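Local coordinates for HTH-type transcriptional activator AmpR (Pseudomonas aeruginosa PAO1, PDB 5MMH), which activates transcription of the AmpC beta-lactamase gene by binding directly to its promoter, with an effector domain that recognises muropeptides derived from the cell wall, at residues P116-A121 and R171-E176; T84-P89 and A141-A146; D12-G17 and S194-F199; W26-L31 and L43-H48; V19-V24 and D137-M142. All blocks are in the same frame, centred on the assembly; numbering follows the deposited sequence. Where two conformers were deposited one is given.

Interaction 1. Residues P116-A121 and R171-E176; sequences PLWFQA and RPFATE
Trp118, reaching out from helix 114-121, lays its indole against the loop backbone at Thr175. With CG anti to the backbone N (chi1 -177°), the ring extends far enough for NE1 to donate to Thr175 O at 3.0 Å, the N-H...O angle being 151°. The donor stands above the carbonyl plane rather than within it. Thr175 CG2 lies over one face of the indole, 4.2 Å from the centroid of the five-membered ring, and the same methyl packs on Ala121 CB at 3.7 Å. At the far end of the indole, Trp118 CH2 meets Phe173 CD2 at 3.9 Å.

The contact loosens toward solvent. Ala121 CB is close to Glu176 O, at 3.4 Å, but both residues are exposed. Glu176 CB points away from the helix and its carboxylate turns to its own loop, OE2 using its anti lone pair for a salt bridge with Arg171 NH2 at 3.3 Å. Arg171 NE also bonds Phe173 O. Thr175 O has a further hydrogen-bond partner in Thr84 OG1 of strand 73-86. A single carbonyl thus ties helix, loop and sheet together, and one directional bond helps to fix the indole's position within an otherwise apolar contact.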
# COMPACT_ATOMS: atom_id res chain seq x y z
N PRO A 116 -16.17 15.36 0.09
CA PRO A 116 -17.13 16.43 -0.22
C PRO A 116 -17.30 16.65 -1.71
O PRO A 116 -18.42 16.86 -2.18
CB PRO A 116 -16.54 17.67 0.48
CG PRO A 116 -15.17 17.30 0.88
CD PRO A 116 -15.15 15.81 1.05
N LEU A 117 -16.22 16.56 -2.49
CA LEU A 117 -16.36 16.70 -3.94
C LEU A 117 -17.27 15.63 -4.52
O LEU A 117 -18.10 15.91 -5.38
CB LEU A 117 -15.00 16.66 -4.62
CG LEU A 117 -14.29 18.02 -4.66
CD1 LEU A 117 -12.90 17.91 -5.26
CD2 LEU A 117 -15.13 19.02 -5.44
N TRP A 118 -17.13 14.39 -4.03
CA TRP A 118 -17.94 13.31 -4.58
C TRP A 118 -19.40 13.45 -4.18
O TRP A 118 -20.29 13.20 -5.00
CB TRP A 118 -17.41 11.96 -4.12
CG TRP A 118 -18.17 10.80 -4.72
CD1 TRP A 118 -17.85 10.13 -5.86
CD2 TRP A 118 -19.34 10.16 -4.19
NE1 TRP A 118 -18.75 9.12 -6.09
CE2 TRP A 118 -19.68 9.12 -5.07
CE3 TRP A 118 -20.14 10.37 -3.05
CZ2 TRP A 118 -20.78 8.29 -4.87
CZ3 TRP A 118 -21.24 9.54 -2.85
CH2 TRP A 118 -21.55 8.52 -3.75
N PHE A 119 -19.66 13.82 -2.92
CA PHE A 119 -21.04 14.03 -2.50
C PHE A 119 -21.72 15.08 -3.37
O PHE A 119 -22.86 14.88 -3.83
CB PHE A 119 -21.09 14.43 -1.02
CG PHE A 119 -20.99 13.26 -0.06
CD1 PHE A 119 -21.67 12.07 -0.31
CD2 PHE A 119 -20.19 13.33 1.08
CE1 PHE A 119 -21.57 10.99 0.57
CE2 PHE A 119 -20.09 12.26 1.96
CZ PHE A 119 -20.78 11.08 1.70
N GLN A 120 -21.03 16.19 -3.63
CA GLN A 120 -21.52 17.17 -4.59
C GLN A 120 -21.92 16.51 -5.89
O GLN A 120 -23.08 16.59 -6.32
CB GLN A 120 -20.45 18.21 -4.85
CG GLN A 120 -20.37 19.31 -3.86
CD GLN A 120 -19.61 20.46 -4.44
OE1 GLN A 120 -19.18 20.41 -5.60
NE2 GLN A 120 -19.42 21.51 -3.65
N ALA A 121 -20.98 15.83 -6.53
CA ALA A 121 -21.27 15.16 -7.80
C ALA A 121 -22.49 14.25 -7.70
O ALA A 121 -23.17 14.02 -8.70
CB ALA A 121 -20.05 14.37 -8.26
N ARG A 171 -19.02 -1.87 -6.88
CA ARG A 171 -19.29 -0.45 -7.11
C ARG A 171 -20.77 -0.20 -6.91
O ARG A 171 -21.58 -0.55 -7.78
CB ARG A 171 -18.87 -0.06 -8.53
CG ARG A 171 -19.07 1.41 -8.85
CD ARG A 171 -18.55 1.73 -10.23
NE ARG A 171 -18.76 3.13 -10.56
CZ ARG A 171 -18.07 3.77 -11.49
NH1 ARG A 171 -17.13 3.13 -12.17
NH2 ARG A 171 -18.31 5.05 -11.72
N PRO A 172 -21.20 0.38 -5.78
CA PRO A 172 -22.64 0.52 -5.52
C PRO A 172 -23.33 1.65 -6.25
O PRO A 172 -24.55 1.57 -6.43
CB PRO A 172 -22.71 0.73 -4.00
CG PRO A 172 -21.34 1.19 -3.61
CD PRO A 172 -20.40 0.51 -4.55
N PHE A 173 -22.62 2.72 -6.65
CA PHE A 173 -23.25 3.85 -7.32
C PHE A 173 -22.53 4.20 -8.61
O PHE A 173 -21.35 3.86 -8.81
CB PHE A 173 -23.28 5.10 -6.43
CG PHE A 173 -23.77 4.83 -5.03
CD1 PHE A 173 -25.11 4.53 -4.80
CD2 PHE A 173 -22.90 4.87 -3.96
CE1 PHE A 173 -25.56 4.29 -3.50
CE2 PHE A 173 -23.34 4.62 -2.67
CZ PHE A 173 -24.68 4.33 -2.44
N ALA A 174 -23.24 4.91 -9.49
CA ALA A 174 -22.69 5.35 -10.76
C ALA A 174 -21.87 6.63 -10.65
O ALA A 174 -20.98 6.86 -11.48
CB ALA A 174 -23.82 5.54 -11.78
N THR A 175 -22.15 7.47 -9.66
CA THR A 175 -21.52 8.78 -9.58
C THR A 175 -20.00 8.66 -9.50
O THR A 175 -19.46 7.88 -8.70
CB THR A 175 -22.06 9.53 -8.36
OG1 THR A 175 -23.47 9.71 -8.49
CG2 THR A 175 -21.41 10.90 -8.23
N GLU A 176 -19.30 9.43 -10.35
CA GLU A 176 -17.86 9.65 -10.29
C GLU A 176 -17.58 11.11 -10.00
O GLU A 176 -18.44 11.97 -10.14
CB GLU A 176 -17.15 9.30 -11.61
CG GLU A 176 -17.33 7.92 -12.14
CD GLU A 176 -16.61 7.73 -13.44
OE1 GLU A 176 -16.29 8.76 -14.08
OE2 GLU A 176 -16.35 6.58 -13.83

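Interaction 2. Residues T84-P89 and A141-A146; sequences TVLCCP and AMLEAA
Cys88 and Ala146 bring the start of one helix up to the last turns of another, while Leu86 and Leu143 fill the apolar end of the same contact. The side chain of Cys88 begins at CB, which sits 3.5 Å from Ala146 O in van der Waals contact. Its SG is placed between the backbone N and the carbonyl carbon (chi1 66°), from where it caps a backbone N in the first turn of helix 89-93; the same sulfur is 3.9 Å from Ala146 O and has water 1 at 3.5 Å. The N-cap residue thus offers its side chain to its own helix and its backbone to the partner: Cys88 N donates to water 1 at 3.1 Å, and the water passes a hydrogen bond on to Ala146 O at 3.0 Å.

Toward the strand there are only van der Waals contacts. Ala146 CB points toward segment 84-89 and comes within 4.2 Å of Leu86 O, and Leu143 CD1 touches Leu86 CB at 4.1 Å. Strand 153-156 shares this interface: Leu86 pairs with Ala153 through the backbone, and Leu143 packs on both Ala153 and Ala155. On the dimer side of helix 139-147, Glu144 forms a salt bridge with Arg162 of the second subunit. No direct hydrogen bond crosses between the two segments, so their polar link depends on one water bridging a backbone N-H and a backbone carbonyl, with small and branched apolar groups making up the remainder.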
# COMPACT_ATOMS: atom_id res chain seq x y z
N THR A 84 -14.59 6.81 -7.41
CA THR A 84 -15.93 6.31 -7.13
C THR A 84 -15.94 5.57 -5.80
O THR A 84 -14.90 5.19 -5.26
CB THR A 84 -16.44 5.41 -8.27
OG1 THR A 84 -17.87 5.43 -8.27
CG2 THR A 84 -15.94 3.97 -8.11
N VAL A 85 -17.15 5.33 -5.29
CA VAL A 85 -17.34 4.58 -4.06
C VAL A 85 -17.14 3.09 -4.33
O VAL A 85 -17.74 2.54 -5.26
CB VAL A 85 -18.74 4.85 -3.47
CG1 VAL A 85 -19.09 3.80 -2.45
CG2 VAL A 85 -18.80 6.24 -2.86
N LEU A 86 -16.30 2.44 -3.51
CA LEU A 86 -16.02 1.02 -3.63
C LEU A 86 -16.14 0.39 -2.25
O LEU A 86 -15.68 0.96 -1.26
CB LEU A 86 -14.63 0.76 -4.23
CG LEU A 86 -14.44 1.27 -5.66
CD1 LEU A 86 -12.98 1.22 -6.04
CD2 LEU A 86 -15.26 0.44 -6.63
N CYS A 87 -16.74 -0.80 -2.18
CA CYS A 87 -16.97 -1.45 -0.89
C CYS A 87 -17.16 -2.94 -1.09
O CYS A 87 -17.24 -3.43 -2.22
CB CYS A 87 -18.18 -0.85 -0.18
SG CYS A 87 -19.72 -0.97 -1.10
N CYS A 88 -17.22 -3.67 0.03
CA CYS A 88 -17.47 -5.10 -0.04
C CYS A 88 -18.96 -5.38 -0.29
O CYS A 88 -19.81 -4.52 -0.04
CB CYS A 88 -17.01 -5.79 1.25
SG CYS A 88 -17.93 -5.35 2.73
N PRO A 89 -19.29 -6.57 -0.82
CA PRO A 89 -20.71 -6.92 -1.02
C PRO A 89 -21.56 -6.81 0.24
O PRO A 89 -22.68 -6.28 0.19
CB PRO A 89 -20.64 -8.37 -1.52
CG PRO A 89 -19.26 -8.54 -2.05
CD PRO A 89 -18.38 -7.64 -1.26
N ALA A 141 -4.06 0.04 0.54
CA ALA A 141 -4.41 -0.21 1.93
C ALA A 141 -5.87 0.11 2.18
O ALA A 141 -6.55 -0.61 2.93
CB ALA A 141 -3.52 0.62 2.86
N MET A 142 -6.39 1.16 1.52
CA MET A 142 -7.79 1.55 1.65
C MET A 142 -8.73 0.48 1.09
O MET A 142 -9.81 0.25 1.66
CB MET A 142 -8.02 2.88 0.95
CG MET A 142 -9.46 3.35 0.99
SD MET A 142 -9.90 4.63 -0.22
CE MET A 142 -8.82 5.99 0.25
N LEU A 143 -8.35 -0.17 -0.02
CA LEU A 143 -9.25 -1.16 -0.62
C LEU A 143 -9.22 -2.48 0.13
O LEU A 143 -10.25 -3.15 0.24
CB LEU A 143 -8.88 -1.38 -2.09
CG LEU A 143 -9.80 -0.61 -3.05
CD1 LEU A 143 -11.23 -1.08 -2.90
CD2 LEU A 143 -9.71 0.89 -2.81
N GLU A 144 -8.05 -2.87 0.63
CA GLU A 144 -7.96 -4.00 1.54
C GLU A 144 -8.80 -3.78 2.80
O GLU A 144 -9.51 -4.69 3.24
CB GLU A 144 -6.49 -4.26 1.90
CG GLU A 144 -6.30 -5.40 2.90
CD GLU A 144 -6.65 -6.76 2.33
OE1 GLU A 144 -6.95 -7.68 3.14
OE2 GLU A 144 -6.60 -6.93 1.09
N ALA A 145 -8.77 -2.57 3.37
CA ALA A 145 -9.65 -2.29 4.50
C ALA A 145 -11.11 -2.40 4.11
O ALA A 145 -11.93 -2.93 4.87
CB ALA A 145 -9.38 -0.89 5.07
N ALA A 146 -11.46 -1.93 2.91
CA ALA A 146 -12.84 -2.02 2.45
C ALA A 146 -13.24 -3.46 2.21
O ALA A 146 -14.35 -3.87 2.54
CB ALA A 146 -13.03 -1.19 1.18
O HOH W 1 -16.70 -2.03 2.57

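Interaction 3. Residues D12-G17 and S194-F199; sequences DVLTVG and SAMLAF
Strand 13-17 runs obliquely over the first turns of helix 194-199, with Leu14 and Ala195 at the closest backbone approach: the two axes come within 8.2 Å at a signed crossing angle of -54°, and the CA atoms of Leu14 and Ala195 are 6.3 Å apart. The small side chain of Ala195 is consistent with this close approach, and Leu14 CB rests 4.2 Å from Ala195 CB.

Beyond CB the leucine divides its two methyls between two helix residues one turn apart, Met196 and Phe199. With CG anti to the backbone N (chi1 171°), CD1 leans on Met196 CG at 3.8 Å, whereas CD2 pushes against Phe199 CB at 3.5 Å, meeting that side chain roughly at right angles. Val16, two residues along the strand, comes down on the aromatic ring: its CG2 lies over the face, 4.1 Å from the ring centroid and 20° off the normal. Phe34 meets the same phenylalanine edge-to-face.

Just before the strand the contact turns polar. Ala195 N donates to water 2 at 3.0 Å, and the water is also weakly bonded to Asp12 OD2, so that an aspartate reaches the amino end of the helix through a solvent molecule. On the sheet, Leu14 and Val16 stand next to Leu43 of strand 42-48. This is helix-on-sheet packing of an alpha/beta fold, in which the C-terminal helix 194-215 lies against the mixed sheet of the LysR effector domain, a member of the periplasmic-binding-protein clan.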
# COMPACT_ATOMS: atom_id res chain seq x y z
N ASP A 12 21.29 -0.44 -21.40
CA ASP A 12 21.23 0.88 -20.77
C ASP A 12 20.34 0.78 -19.54
O ASP A 12 19.40 -0.02 -19.51
CB ASP A 12 20.68 1.94 -21.73
CG ASP A 12 21.68 2.33 -22.81
OD1 ASP A 12 22.90 2.19 -22.57
OD2 ASP A 12 21.23 2.77 -23.89
N VAL A 13 20.61 1.58 -18.53
CA VAL A 13 19.87 1.48 -17.29
C VAL A 13 18.74 2.50 -17.29
O VAL A 13 18.92 3.65 -17.73
CB VAL A 13 20.79 1.64 -16.06
CG1 VAL A 13 21.09 3.11 -15.75
CG2 VAL A 13 20.19 0.95 -14.87
N LEU A 14 17.57 2.08 -16.82
CA LEU A 14 16.41 2.96 -16.69
C LEU A 14 15.74 2.70 -15.35
O LEU A 14 15.35 1.57 -15.06
CB LEU A 14 15.43 2.71 -17.83
CG LEU A 14 14.08 3.40 -17.70
CD1 LEU A 14 14.24 4.90 -17.70
CD2 LEU A 14 13.16 2.95 -18.81
N THR A 15 15.58 3.75 -14.54
CA THR A 15 14.97 3.62 -13.23
C THR A 15 13.67 4.41 -13.18
O THR A 15 13.67 5.64 -13.33
CB THR A 15 15.94 4.06 -12.13
OG1 THR A 15 16.26 5.44 -12.31
CG2 THR A 15 17.23 3.27 -12.25
N VAL A 16 12.55 3.71 -12.97
CA VAL A 16 11.24 4.33 -12.90
C VAL A 16 10.61 4.00 -11.55
O VAL A 16 10.66 2.85 -11.11
CB VAL A 16 10.32 3.88 -14.05
CG1 VAL A 16 8.94 4.50 -13.89
CG2 VAL A 16 10.92 4.26 -15.42
N GLY A 17 10.05 5.01 -10.90
CA GLY A 17 9.22 4.85 -9.71
C GLY A 17 7.78 5.23 -10.02
O GLY A 17 7.52 6.20 -10.74
N SER A 194 18.21 8.06 -23.83
CA SER A 194 17.57 7.35 -24.92
C SER A 194 16.64 6.25 -24.41
O SER A 194 15.55 6.04 -24.97
CB SER A 194 18.63 6.79 -25.87
OG SER A 194 18.14 5.68 -26.58
N ALA A 195 17.02 5.55 -23.34
CA ALA A 195 16.11 4.56 -22.76
C ALA A 195 14.87 5.24 -22.19
O ALA A 195 13.75 4.73 -22.35
CB ALA A 195 16.80 3.73 -21.68
N MET A 196 15.04 6.40 -21.55
CA MET A 196 13.90 7.19 -21.12
C MET A 196 12.96 7.50 -22.28
O MET A 196 11.74 7.33 -22.16
CB MET A 196 14.37 8.49 -20.47
CG MET A 196 14.91 8.35 -19.05
SD MET A 196 15.83 9.81 -18.54
CE MET A 196 14.51 10.98 -18.33
N LEU A 197 13.51 7.96 -23.41
CA LEU A 197 12.65 8.29 -24.55
C LEU A 197 11.90 7.06 -25.03
O LEU A 197 10.70 7.12 -25.30
CB LEU A 197 13.46 8.93 -25.68
CG LEU A 197 13.92 10.35 -25.31
CD1 LEU A 197 14.91 10.95 -26.30
CD2 LEU A 197 12.71 11.25 -25.14
N ALA A 198 12.59 5.92 -25.10
CA ALA A 198 11.92 4.69 -25.51
C ALA A 198 10.79 4.35 -24.55
O ALA A 198 9.67 4.04 -24.97
CB ALA A 198 12.93 3.55 -25.59
N PHE A 199 11.06 4.41 -23.23
CA PHE A 199 10.02 4.07 -22.26
C PHE A 199 8.83 5.00 -22.38
O PHE A 199 7.68 4.56 -22.35
CB PHE A 199 10.58 4.10 -20.84
CG PHE A 199 9.55 3.89 -19.77
CD1 PHE A 199 9.08 2.62 -19.48
CD2 PHE A 199 9.07 4.96 -19.03
CE1 PHE A 199 8.13 2.43 -18.49
CE2 PHE A 199 8.12 4.77 -18.05
CZ PHE A 199 7.64 3.51 -17.79
O HOH W 2 19.88 5.35 -22.47

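Interaction 4. Residues W26-L31 and L43-H48; sequences WLLPRL and LRLSTH
In the beta-alpha-beta unit formed by strand 13-19, helix 20-37 and strand 42-48, segments 26-31 and 43-48 meet through leucines alone: Leu27, Leu28 and Leu31 against Leu43 and Leu45. Leu45 is the busiest of them. Its CD1 faces Leu27 CD2 tip to tip at 3.9 Å, and its CD2 receives two helix methyls, Leu31 CD2 at 3.7 Å and Leu28 CD2 at 3.8 Å, the first end-on and the second slanting across. Leu31 CD2 also reaches Leu43 CD2 at 3.8 Å.

The two axes are 11.8 Å apart and run nearly antiparallel, at 161°, as expected when the helix of a crossover returns the chain along the sheet toward the start of the next parallel strand. The gap is bridged by the ends of the leucines; in Leu45, CG anti to the backbone N (chi1 -172°) directs the methyls toward the helix.

Pro29 lacks an N-H and kinks the helix just where these leucines sit. Nearby, Arg30 NH1 donates to Trp26 O at 2.8 Å, on a lone pair in the carbonyl plane, and this bond helps hold the guanidinium with one face over Trp26 NE1. The strand also serves the dimer: Leu45 and Ser46 pair in parallel with a strand of the second subunit, and Thr47 OG1 is hydrogen-bonded to Asp137 of that subunit.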
# COMPACT_ATOMS: atom_id res chain seq x y z
N TRP A 26 -2.14 -1.55 -12.84
CA TRP A 26 -2.08 -1.14 -14.26
C TRP A 26 -0.75 -1.39 -14.96
O TRP A 26 -0.71 -1.97 -16.04
CB TRP A 26 -2.44 0.34 -14.39
CG TRP A 26 -2.78 0.78 -15.80
CD1 TRP A 26 -4.02 0.78 -16.39
CD2 TRP A 26 -1.87 1.28 -16.80
NE1 TRP A 26 -3.94 1.25 -17.68
CE2 TRP A 26 -2.63 1.56 -17.96
CE3 TRP A 26 -0.49 1.51 -16.83
CZ2 TRP A 26 -2.06 2.06 -19.13
CZ3 TRP A 26 0.08 2.01 -17.97
CH2 TRP A 26 -0.71 2.29 -19.12
N LEU A 27 0.36 -0.94 -14.37
CA LEU A 27 1.63 -1.03 -15.08
C LEU A 27 2.09 -2.47 -15.24
O LEU A 27 2.53 -2.88 -16.32
CB LEU A 27 2.69 -0.20 -14.36
CG LEU A 27 4.02 -0.08 -15.08
CD1 LEU A 27 3.85 0.66 -16.43
CD2 LEU A 27 5.02 0.63 -14.18
N LEU A 28 2.03 -3.25 -14.16
CA LEU A 28 2.64 -4.58 -14.14
C LEU A 28 1.93 -5.53 -15.09
O LEU A 28 2.61 -6.36 -15.72
CB LEU A 28 2.66 -5.17 -12.72
CG LEU A 28 3.70 -4.66 -11.72
CD1 LEU A 28 3.60 -5.45 -10.42
CD2 LEU A 28 5.13 -4.73 -12.23
N PRO A 29 0.59 -5.48 -15.22
CA PRO A 29 -0.08 -6.27 -16.28
C PRO A 29 0.41 -5.96 -17.69
O PRO A 29 0.24 -6.81 -18.58
CB PRO A 29 -1.56 -5.88 -16.13
CG PRO A 29 -1.71 -5.55 -14.68
CD PRO A 29 -0.40 -4.92 -14.27
N ARG A 30 0.99 -4.79 -17.94
CA ARG A 30 1.43 -4.41 -19.28
C ARG A 30 2.93 -4.46 -19.46
O ARG A 30 3.40 -4.36 -20.59
CB ARG A 30 0.92 -3.01 -19.64
CG ARG A 30 -0.60 -2.93 -19.66
CD ARG A 30 -1.11 -1.50 -19.62
NE ARG A 30 -2.57 -1.47 -19.80
CZ ARG A 30 -3.44 -1.85 -18.85
NH1 ARG A 30 -3.00 -2.27 -17.65
NH2 ARG A 30 -4.74 -1.80 -19.09
N LEU A 31 3.70 -4.63 -18.37
CA LEU A 31 5.14 -4.42 -18.47
C LEU A 31 5.81 -5.52 -19.27
O LEU A 31 6.88 -5.31 -19.84
CB LEU A 31 5.77 -4.35 -17.08
CG LEU A 31 7.00 -3.46 -16.98
CD1 LEU A 31 6.79 -2.07 -17.65
CD2 LEU A 31 7.39 -3.28 -15.52
N LEU A 43 15.33 -2.30 -16.84
CA LEU A 43 14.40 -1.45 -16.09
C LEU A 43 14.51 -1.75 -14.60
O LEU A 43 14.48 -2.91 -14.19
CB LEU A 43 12.96 -1.69 -16.56
CG LEU A 43 11.81 -0.94 -15.93
CD1 LEU A 43 11.94 0.53 -16.21
CD2 LEU A 43 10.55 -1.49 -16.53
N ARG A 44 14.66 -0.70 -13.79
CA ARG A 44 14.59 -0.82 -12.34
C ARG A 44 13.32 -0.12 -11.88
O ARG A 44 13.27 1.10 -11.73
CB ARG A 44 15.84 -0.23 -11.68
CG ARG A 44 16.98 -1.23 -11.49
CD ARG A 44 17.71 -1.38 -12.78
NE ARG A 44 19.04 -1.97 -12.59
CZ ARG A 44 20.09 -1.25 -12.25
NH1 ARG A 44 19.91 0.05 -12.00
NH2 ARG A 44 21.28 -1.81 -12.13
N LEU A 45 12.30 -0.92 -11.61
CA LEU A 45 11.02 -0.43 -11.14
C LEU A 45 10.99 -0.45 -9.62
O LEU A 45 11.39 -1.44 -9.00
CB LEU A 45 9.90 -1.29 -11.71
CG LEU A 45 8.47 -0.82 -11.48
CD1 LEU A 45 8.31 0.60 -12.01
CD2 LEU A 45 7.56 -1.80 -12.18
N SER A 46 10.53 0.65 -9.02
CA SER A 46 10.22 0.70 -7.60
C SER A 46 8.87 1.37 -7.39
O SER A 46 8.43 2.17 -8.23
CB SER A 46 11.33 1.44 -6.81
OG SER A 46 11.48 2.78 -7.24
N THR A 47 8.21 1.06 -6.27
CA THR A 47 6.94 1.72 -5.99
C THR A 47 7.12 2.73 -4.87
O THR A 47 8.08 2.66 -4.09
CB THR A 47 5.81 0.73 -5.62
OG1 THR A 47 6.07 0.09 -4.34
CG2 THR A 47 5.63 -0.31 -6.72
N HIS A 48 6.19 3.67 -4.79
CA HIS A 48 6.22 4.72 -3.79
C HIS A 48 4.77 5.11 -3.51
O HIS A 48 3.84 4.60 -4.13
CB HIS A 48 7.13 5.87 -4.26
CG HIS A 48 8.46 5.41 -4.80
ND1 HIS A 48 9.46 4.92 -3.99
CD2 HIS A 48 8.92 5.32 -6.07
CE1 HIS A 48 10.49 4.55 -4.74
NE2 HIS A 48 10.19 4.80 -6.01

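Interaction 5. Residues V19-V24 and D137-M142; sequences VGTFTV and DTSLAM
Thr21 and Leu140, whose CA atoms are 5.9 Å apart, bring together the amino-terminal ends of helices 20-37 and 139-147, with Val19 and Thr138 at the two N-cap positions. Thr138 OG1 accepts from Leu140 N at 3.2 Å, a capping bond within its own helix. Two waters bridge the ends. Water 3 joins Thr21 OG1 to Ser139 N, each at 2.9 Å; water 4 accepts from Thr21 N but lies only 2.5 Å from Thr138 OG1, so its exact position is doubtful.

The rest is van der Waals contact, chiefly by Leu140. Its CG lies 3.7 Å from Thr21 OG1, and Leu140 CD1 covers the backbone of Gly20, 3.9 Å from its carbonyl carbon. Leu140 CD2 then meets Val24 CG2 tip to tip at 3.7 Å.

In the LysR family effectors bind between two subdomains, and these facing, hydrated helix starts are consistent with the edge of that cleft. Helix 20-37 follows strand 13-19 and rests on strand 42-48 through Thr23, helix 139-147 packs on strand 133-136 through Met142 and Phe136, and both helices also touch the second subunit, Leu140 against its Ala141.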
# COMPACT_ATOMS: atom_id res chain seq x y z
N VAL A 19 3.56 5.15 -8.27
CA VAL A 19 2.72 4.92 -7.10
C VAL A 19 2.27 3.47 -7.08
O VAL A 19 2.01 2.87 -8.13
CB VAL A 19 1.52 5.87 -7.05
CG1 VAL A 19 1.98 7.25 -6.76
CG2 VAL A 19 0.81 5.90 -8.36
N GLY A 20 2.19 2.89 -5.88
CA GLY A 20 1.95 1.46 -5.78
C GLY A 20 0.64 1.03 -6.42
O GLY A 20 0.59 0.03 -7.14
N THR A 21 -0.41 1.81 -6.20
CA THR A 21 -1.72 1.50 -6.78
C THR A 21 -1.65 1.41 -8.30
O THR A 21 -2.25 0.51 -8.91
CB THR A 21 -2.74 2.55 -6.34
OG1 THR A 21 -2.84 2.52 -4.91
CG2 THR A 21 -4.13 2.31 -6.98
N PHE A 22 -0.92 2.34 -8.92
CA PHE A 22 -0.74 2.31 -10.38
C PHE A 22 0.12 1.13 -10.81
O PHE A 22 -0.09 0.55 -11.88
CB PHE A 22 -0.12 3.63 -10.82
CG PHE A 22 0.07 3.78 -12.30
CD1 PHE A 22 1.22 3.33 -12.93
CD2 PHE A 22 -0.87 4.47 -13.06
CE1 PHE A 22 1.42 3.53 -14.30
CE2 PHE A 22 -0.68 4.65 -14.42
CZ PHE A 22 0.45 4.18 -15.03
N THR A 23 1.12 0.77 -10.02
CA THR A 23 2.03 -0.30 -10.43
C THR A 23 1.31 -1.65 -10.49
O THR A 23 1.42 -2.38 -11.48
CB THR A 23 3.23 -0.37 -9.50
OG1 THR A 23 3.90 0.88 -9.51
CG2 THR A 23 4.21 -1.45 -9.95
N VAL A 24 0.57 -2.00 -9.43
CA VAL A 24 -0.02 -3.33 -9.39
C VAL A 24 -1.36 -3.36 -10.10
O VAL A 24 -1.71 -4.37 -10.70
CB VAL A 24 -0.14 -3.89 -7.95
CG1 VAL A 24 1.21 -3.96 -7.30
CG2 VAL A 24 -1.06 -3.06 -7.12
N ASP A 137 -2.54 6.17 3.29
CA ASP A 137 -1.47 6.67 2.45
C ASP A 137 -1.56 6.11 1.05
O ASP A 137 -1.06 6.73 0.11
CB ASP A 137 -0.09 6.35 3.07
CG ASP A 137 0.33 4.84 2.93
OD1 ASP A 137 -0.45 3.91 3.28
OD2 ASP A 137 1.51 4.58 2.52
N THR A 138 -2.20 4.96 0.88
CA THR A 138 -2.27 4.26 -0.40
C THR A 138 -3.66 3.65 -0.55
O THR A 138 -4.22 3.12 0.42
CB THR A 138 -1.17 3.15 -0.52
OG1 THR A 138 -1.39 2.34 -1.67
CG2 THR A 138 -1.17 2.26 0.65
N SER A 139 -4.20 3.74 -1.76
CA SER A 139 -5.50 3.15 -2.05
C SER A 139 -5.47 1.65 -1.89
O SER A 139 -6.51 1.05 -1.57
CB SER A 139 -5.93 3.51 -3.48
OG SER A 139 -6.14 4.90 -3.62
N LEU A 140 -4.32 1.02 -2.11
CA LEU A 140 -4.22 -0.42 -1.85
C LEU A 140 -4.59 -0.73 -0.41
O LEU A 140 -5.35 -1.67 -0.15
CB LEU A 140 -2.81 -0.91 -2.15
CG LEU A 140 -2.44 -0.95 -3.63
CD1 LEU A 140 -0.98 -1.35 -3.73
CD2 LEU A 140 -3.34 -1.90 -4.42
N ALA A 141 -4.06 0.04 0.54
CA ALA A 141 -4.41 -0.21 1.93
C ALA A 141 -5.87 0.11 2.18
O ALA A 141 -6.55 -0.61 2.93
CB ALA A 141 -3.52 0.62 2.86
N MET A 142 -6.39 1.16 1.52
CA MET A 142 -7.79 1.55 1.65
C MET A 142 -8.73 0.48 1.09
O MET A 142 -9.81 0.25 1.66
CB MET A 142 -8.02 2.88 0.95
CG MET A 142 -9.46 3.35 0.99
SD MET A 142 -9.90 4.63 -0.22
CE MET A 142 -8.82 5.99 0.25
O HOH W 3 -2.88 5.23 -3.89
O HOH W 4 -0.23 3.38 -3.64

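In the fold
Interactions 3 and 4 lie side by side, centres 12 Å apart, on neighbouring strands joined by backbone bonds such as Arg44 N to Leu14 O. Interaction 5 shares helix 20-37 with interaction 4 and helix 139-147 with interaction 2, each about 12 Å away between centres, and so connects the two groups of contacts through shared helices. Interaction 1 touches interaction 2 along strand 73-86, where Trp118 packs on Val85, but its centre is 38 Å from that of interaction 3, on the opposite side of the chain's centre. Interactions 2, 4 and 5 all reach the second subunit. Interaction 5, nearest the chain's centre, probably borders the muropeptide-binding cleft.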